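Side-chain contacts in pyruvate synthase subunit PorC (Thermotoga maritima MSB8, PDB 2RAA), which is the gamma subunit of pyruvate synthase, which converts pyruvate and CoA to acetyl-CoA and CO2 while reducing ferredoxin: residues A[18-23]-A[161-166]; A[35-40]-A[50-55]. All blocks are in the same frame, centred on the assembly; numbering follows the deposited sequence. Where two conformers were deposited one is given.

Contact 1: A[18-23]-A[161-166]; sequences KYFEIR and TGIVPL
F20 meets T161 and I163 where strand 19-27 faces the C-terminal end of helix 150-161 and the loop that follows it. Here a helix-to-helix connection packs on one face of the central mixed beta sheet of an alpha/beta fold, at the surface of the chain.

The contact between the segments is apolar. F20 CG is anti to the backbone N (chi1 -176°), which carries the ring out toward the loop. The CD1 methyl of I163 meets the near side of the ring, 3.8 Å from F20 CD2, and F20 CB at 3.9 Å. The far end of the ring meets T161, with F20 CZ 4.1 Å from T161 CG2. Both methyls approach the ring obliquely. V87 of the neighbouring strand 87-90 touches both F20 and T161. With an alanine in place of F20, the methyls of T161 and I163 would probably lose their shared aromatic surface, leaving a gap between strand and loop.

The polar contacts of T161 stay within its own helix and the loop. G162, with positive phi, is the first residue to leave the helix. T161 OG1 hydrogen-bonds to L157 O. It also closes an ST turn, accepting from I163 N at 3.1 Å with an N-H...O angle of 149°.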
loop_
_atom_site.group_PDB
_atom_site.type_symbol
_atom_site.label_atom_id
_atom_site.label_comp_id
_atom_site.label_asym_id
_atom_site.label_seq_id
_atom_site.Cartn_x
_atom_site.Cartn_y
_atom_site.Cartn_z
ATOM N N LYS A 18 5.536 -17.991 8.692
ATOM C CA LYS A 18 6.905 -17.405 8.901
ATOM C C LYS A 18 7.129 -16.013 8.259
ATOM O O LYS A 18 8.083 -15.313 8.608
ATOM C CB LYS A 18 7.993 -18.374 8.401
ATOM N N TYR A 19 6.236 -15.630 7.343
ATOM C CA TYR A 19 6.292 -14.370 6.594
ATOM C C TYR A 19 4.907 -13.697 6.613
ATOM O O TYR A 19 3.892 -14.373 6.413
ATOM C CB TYR A 19 6.732 -14.636 5.118
ATOM C CG TYR A 19 8.233 -14.841 4.922
ATOM C CD1 TYR A 19 9.105 -13.763 4.952
ATOM C CD2 TYR A 19 8.779 -16.103 4.716
ATOM C CE1 TYR A 19 10.498 -13.922 4.805
ATOM C CE2 TYR A 19 10.177 -16.276 4.555
ATOM C CZ TYR A 19 11.027 -15.171 4.602
ATOM O OH TYR A 19 12.402 -15.302 4.439
ATOM N N PHE A 20 4.868 -12.385 6.826
ATOM C CA PHE A 20 3.650 -11.592 6.713
ATOM C C PHE A 20 3.592 -11.168 5.240
ATOM O O PHE A 20 4.573 -10.707 4.660
ATOM C CB PHE A 20 3.722 -10.348 7.630
ATOM C CG PHE A 20 2.467 -9.523 7.656
ATOM C CD1 PHE A 20 1.447 -9.844 8.500
ATOM C CD2 PHE A 20 2.311 -8.432 6.829
ATOM C CE1 PHE A 20 0.302 -9.101 8.531
ATOM C CE2 PHE A 20 1.141 -7.698 6.850
ATOM C CZ PHE A 20 0.147 -8.036 7.722
ATOM N N GLU A 21 2.428 -11.300 4.638
ATOM C CA GLU A 21 2.326 -11.119 3.226
ATOM C C GLU A 21 1.320 -10.072 2.760
ATOM O O GLU A 21 0.202 -10.063 3.212
ATOM C CB GLU A 21 1.955 -12.456 2.642
ATOM C CG GLU A 21 2.046 -12.460 1.147
ATOM C CD GLU A 21 1.608 -13.767 0.559
ATOM O OE1 GLU A 21 2.000 -14.836 1.114
ATOM O OE2 GLU A 21 0.859 -13.694 -0.449
ATOM N N ILE A 22 1.720 -9.269 1.774
ATOM C CA ILE A 22 0.942 -8.169 1.259
ATOM C C ILE A 22 0.883 -8.216 -0.272
ATOM O O ILE A 22 1.893 -8.396 -0.913
ATOM C CB ILE A 22 1.627 -6.859 1.624
ATOM C CG1 ILE A 22 1.767 -6.751 3.167
ATOM C CG2 ILE A 22 0.833 -5.689 1.035
ATOM C CD1 ILE A 22 2.949 -5.936 3.619
ATOM N N ARG A 23 -0.291 -8.057 -0.861
ATOM C CA ARG A 23 -0.412 -8.109 -2.317
ATOM C C ARG A 23 -1.020 -6.805 -2.774
ATOM O O ARG A 23 -2.043 -6.399 -2.274
ATOM C CB ARG A 23 -1.293 -9.260 -2.766
ATOM C CG ARG A 23 -1.418 -9.383 -4.293
ATOM C CD ARG A 23 -2.223 -10.630 -4.633
ATOM N NE ARG A 23 -3.625 -10.459 -4.306
ATOM C CZ ARG A 23 -4.486 -11.447 -4.114
ATOM N NH1 ARG A 23 -4.112 -12.723 -4.160
ATOM N NH2 ARG A 23 -5.734 -11.140 -3.839
ATOM N N THR A 161 -1.354 -2.087 9.725
ATOM C CA THR A 161 -0.700 -3.373 9.978
ATOM C C THR A 161 0.410 -3.315 11.018
ATOM O O THR A 161 0.813 -4.334 11.537
ATOM C CB THR A 161 0.013 -3.901 8.705
ATOM O OG1 THR A 161 1.035 -2.971 8.314
ATOM C CG2 THR A 161 -0.953 -4.128 7.560
ATOM N N GLY A 162 0.981 -2.145 11.249
ATOM C CA GLY A 162 2.167 -2.051 12.116
ATOM C C GLY A 162 3.363 -2.842 11.612
ATOM O O GLY A 162 4.263 -3.127 12.380
ATOM N N ILE A 163 3.430 -3.149 10.313
ATOM C CA ILE A 163 4.460 -4.103 9.809
ATOM C C ILE A 163 5.882 -3.605 9.986
ATOM O O ILE A 163 6.810 -4.400 10.132
ATOM C CB ILE A 163 4.169 -4.524 8.365
ATOM C CG1 ILE A 163 5.091 -5.630 7.883
ATOM C CG2 ILE A 163 4.241 -3.289 7.417
ATOM C CD1 ILE A 163 5.173 -6.884 8.743
ATOM N N VAL A 164 6.055 -2.285 9.999
ATOM C CA VAL A 164 7.342 -1.651 10.307
ATOM C C VAL A 164 7.032 -0.318 10.976
ATOM O O VAL A 164 5.907 0.134 10.908
ATOM C CB VAL A 164 8.194 -1.371 9.042
ATOM C CG1 VAL A 164 8.526 -2.676 8.316
ATOM C CG2 VAL A 164 7.506 -0.329 8.087
ATOM N N PRO A 165 8.007 0.287 11.669
ATOM C CA PRO A 165 7.775 1.653 12.155
ATOM C C PRO A 165 7.743 2.659 11.017
ATOM O O PRO A 165 8.423 2.474 10.015
ATOM C CB PRO A 165 8.983 1.929 13.059
ATOM C CG PRO A 165 10.034 0.983 12.619
ATOM C CD PRO A 165 9.315 -0.241 12.105
ATOM N N LEU A 166 7.007 3.744 11.207
ATOM C CA LEU A 166 6.901 4.775 10.169
ATOM C C LEU A 166 8.280 5.448 9.907
ATOM O O LEU A 166 8.666 5.734 8.766
ATOM C CB LEU A 166 5.804 5.786 10.548
ATOM C CG LEU A 166 5.197 6.632 9.413
ATOM C CD1 LEU A 166 4.462 5.811 8.388
ATOM C CD2 LEU A 166 4.251 7.605 10.003
#

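Contact 2: A[35-40]-A[50-55]; sequences ASQMLA and VQAFPE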
loop_
_atom_site.group_PDB
_atom_site.type_symbol
_atom_site.label_atom_id
_atom_site.label_comp_id
_atom_site.label_asym_id
_atom_site.label_seq_id
_atom_site.Cartn_x
_atom_site.Cartn_y
_atom_site.Cartn_z
ATOM N N ALA A 35 6.475 1.317 -4.227
ATOM C CA ALA A 35 5.990 1.347 -2.846
ATOM C C ALA A 35 6.326 0.028 -2.163
ATOM O O ALA A 35 6.782 -0.009 -1.010
ATOM C CB ALA A 35 4.486 1.612 -2.826
ATOM N N SER A 36 6.071 -1.045 -2.901
ATOM C CA SER A 36 6.444 -2.381 -2.545
ATOM C C SER A 36 7.956 -2.453 -2.256
ATOM O O SER A 36 8.374 -2.942 -1.200
ATOM C CB SER A 36 6.060 -3.293 -3.690
ATOM O OG SER A 36 6.494 -4.592 -3.435
ATOM N N GLN A 37 8.777 -1.931 -3.165
ATOM C CA GLN A 37 10.221 -1.943 -2.950
ATOM C C GLN A 37 10.591 -1.255 -1.675
ATOM O O GLN A 37 11.350 -1.790 -0.875
ATOM C CB GLN A 37 10.976 -1.283 -4.104
ATOM C CG GLN A 37 11.184 -2.213 -5.308
ATOM C CD GLN A 37 12.267 -3.246 -5.034
ATOM O OE1 GLN A 37 13.458 -2.893 -4.874
ATOM N NE2 GLN A 37 11.867 -4.529 -4.960
HETATM N N MSE A 38 10.023 -0.077 -1.474
HETATM C CA MSE A 38 10.351 0.792 -0.344
HETATM C C MSE A 38 10.023 0.169 0.997
HETATM O O MSE A 38 10.754 0.305 1.985
HETATM C CB MSE A 38 9.570 2.103 -0.511
HETATM C CG MSE A 38 10.204 3.283 0.165
HETATM SE SE MSE A 38 9.186 4.921 -0.054
HETATM C CE MSE A 38 8.294 4.713 -1.806
ATOM N N LEU A 39 8.906 -0.544 1.021
ATOM C CA LEU A 39 8.486 -1.194 2.217
ATOM C C LEU A 39 9.535 -2.265 2.492
ATOM O O LEU A 39 10.110 -2.318 3.570
ATOM C CB LEU A 39 7.111 -1.798 1.999
ATOM C CG LEU A 39 6.643 -2.686 3.123
ATOM C CD1 LEU A 39 6.680 -1.902 4.438
ATOM C CD2 LEU A 39 5.254 -3.179 2.766
ATOM N N ALA A 40 9.810 -3.088 1.478
ATOM C CA ALA A 40 10.825 -4.139 1.576
ATOM C C ALA A 40 12.146 -3.524 2.053
ATOM O O ALA A 40 12.752 -3.970 3.033
ATOM C CB ALA A 40 10.998 -4.873 0.195
ATOM N N VAL A 50 13.223 -10.375 3.761
ATOM C CA VAL A 50 12.213 -9.778 2.881
ATOM C C VAL A 50 12.290 -10.243 1.446
ATOM O O VAL A 50 13.326 -10.653 0.953
ATOM C CB VAL A 50 12.323 -8.258 2.868
ATOM C CG1 VAL A 50 12.154 -7.742 4.282
ATOM C CG2 VAL A 50 13.655 -7.826 2.277
ATOM N N GLN A 51 11.153 -10.185 0.793
ATOM C CA GLN A 51 11.074 -10.413 -0.627
ATOM C C GLN A 51 10.039 -9.455 -1.165
ATOM O O GLN A 51 9.068 -9.117 -0.462
ATOM C CB GLN A 51 10.656 -11.839 -0.881
ATOM C CG GLN A 51 10.626 -12.188 -2.335
ATOM C CD GLN A 51 10.058 -13.545 -2.572
ATOM O OE1 GLN A 51 8.945 -13.834 -2.146
ATOM N NE2 GLN A 51 10.808 -14.387 -3.265
ATOM N N ALA A 52 10.234 -9.046 -2.412
ATOM C CA ALA A 52 9.363 -8.105 -3.091
ATOM C C ALA A 52 9.602 -8.135 -4.577
ATOM O O ALA A 52 10.731 -7.934 -5.022
ATOM C CB ALA A 52 9.643 -6.726 -2.599
ATOM N N PHE A 53 8.564 -8.345 -5.368
ATOM C CA PHE A 53 8.725 -8.291 -6.811
ATOM C C PHE A 53 7.402 -7.889 -7.415
ATOM O O PHE A 53 6.392 -7.939 -6.731
ATOM C CB PHE A 53 9.098 -9.663 -7.323
ATOM C CG PHE A 53 8.201 -10.733 -6.794
ATOM C CD1 PHE A 53 8.412 -11.255 -5.514
ATOM C CD2 PHE A 53 7.112 -11.181 -7.540
ATOM C CE1 PHE A 53 7.564 -12.245 -4.989
ATOM C CE2 PHE A 53 6.264 -12.163 -7.035
ATOM C CZ PHE A 53 6.487 -12.697 -5.747
ATOM N N PRO A 54 7.404 -7.491 -8.694
ATOM C CA PRO A 54 6.170 -7.240 -9.407
ATOM C C PRO A 54 5.779 -8.400 -10.312
ATOM O O PRO A 54 6.537 -9.343 -10.461
ATOM C CB PRO A 54 6.513 -6.000 -10.254
ATOM C CG PRO A 54 8.063 -5.958 -10.314
ATOM C CD PRO A 54 8.560 -7.164 -9.544
ATOM N N GLU A 55 4.568 -8.321 -10.864
ATOM C CA GLU A 55 4.077 -9.220 -11.920
ATOM C C GLU A 55 3.236 -8.403 -12.910
ATOM O O GLU A 55 2.130 -7.969 -12.582
ATOM C CB GLU A 55 3.261 -10.400 -11.374
ATOM C CG GLU A 55 4.101 -11.627 -10.959
ATOM C CD GLU A 55 3.250 -12.855 -10.594
ATOM O OE1 GLU A 55 2.018 -12.816 -10.854
ATOM O OE2 GLU A 55 3.815 -13.847 -10.042
#
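The backbone oxygen of S36, a residue that touches A52, takes two hydrogen bonds. One comes from A40 N, one helical turn on, at 3.0 Å. The other comes from the side-chain ND2 of N69 on strand 64-72. The second bond ties helix 32-45 to the strand that lies beside strand 50-55 in the sheet.

Between the segments the packing is mostly apolar and made by small groups. A40 CB and A52 CB meet methyl to methyl at 3.6 Å. S36 OG lies 3.9 Å from the same A52 CB, so this methyl sits against both helix residues. The small side chains here are consistent with the close approach of the helix and strand axes, 7.9 Å. V50 packs over the backbone of A40: its CG1 and CG2 each stand 4.0 Å from A40 O.

Q37 reaches in from the flank. Its chain bends at chi2 (-75°), which brings the amide back toward the strand. Q37 NE2 ends 3.6 Å from A52 O, too long to count as a hydrogen bond.

Q51, F53 and E55 belong to the other face of the strand or its far end, and they bind strand 64-72. Q51 OE1 hydrogen-bonds to R70, the F53 ring stacks with F68, and E55 forms a salt bridge with R66.

The helix runs almost exactly antiparallel to the strand, at 174°. Strands 19-27 and 50-55 point the same way, with antiparallel strand 64-72 between them. Helix 32-45 joins the two, which makes this a split beta-alpha-beta crossover, ending here in the outermost strand of the sheet within this chain.

In the fold
Contacts 1 and 2 lie on the same face of the sheet, with their centres about 11 Å apart. Strand 19-27 leads directly into helix 32-45, so contact 1 uses the first strand of the crossover and contact 2 its helix and last strand. L39 joins them. Its CD2 lies 3.7 Å from I22 CD1 on the strand. Its CD1 lies 4.1 Å from both I163 CG2 and V164 CG2 in the loop. L39 thus packs against both strand 19-27 and loop 161-166, while S36 and A40 of its helix face strand 50-55. Both contacts are structural packing.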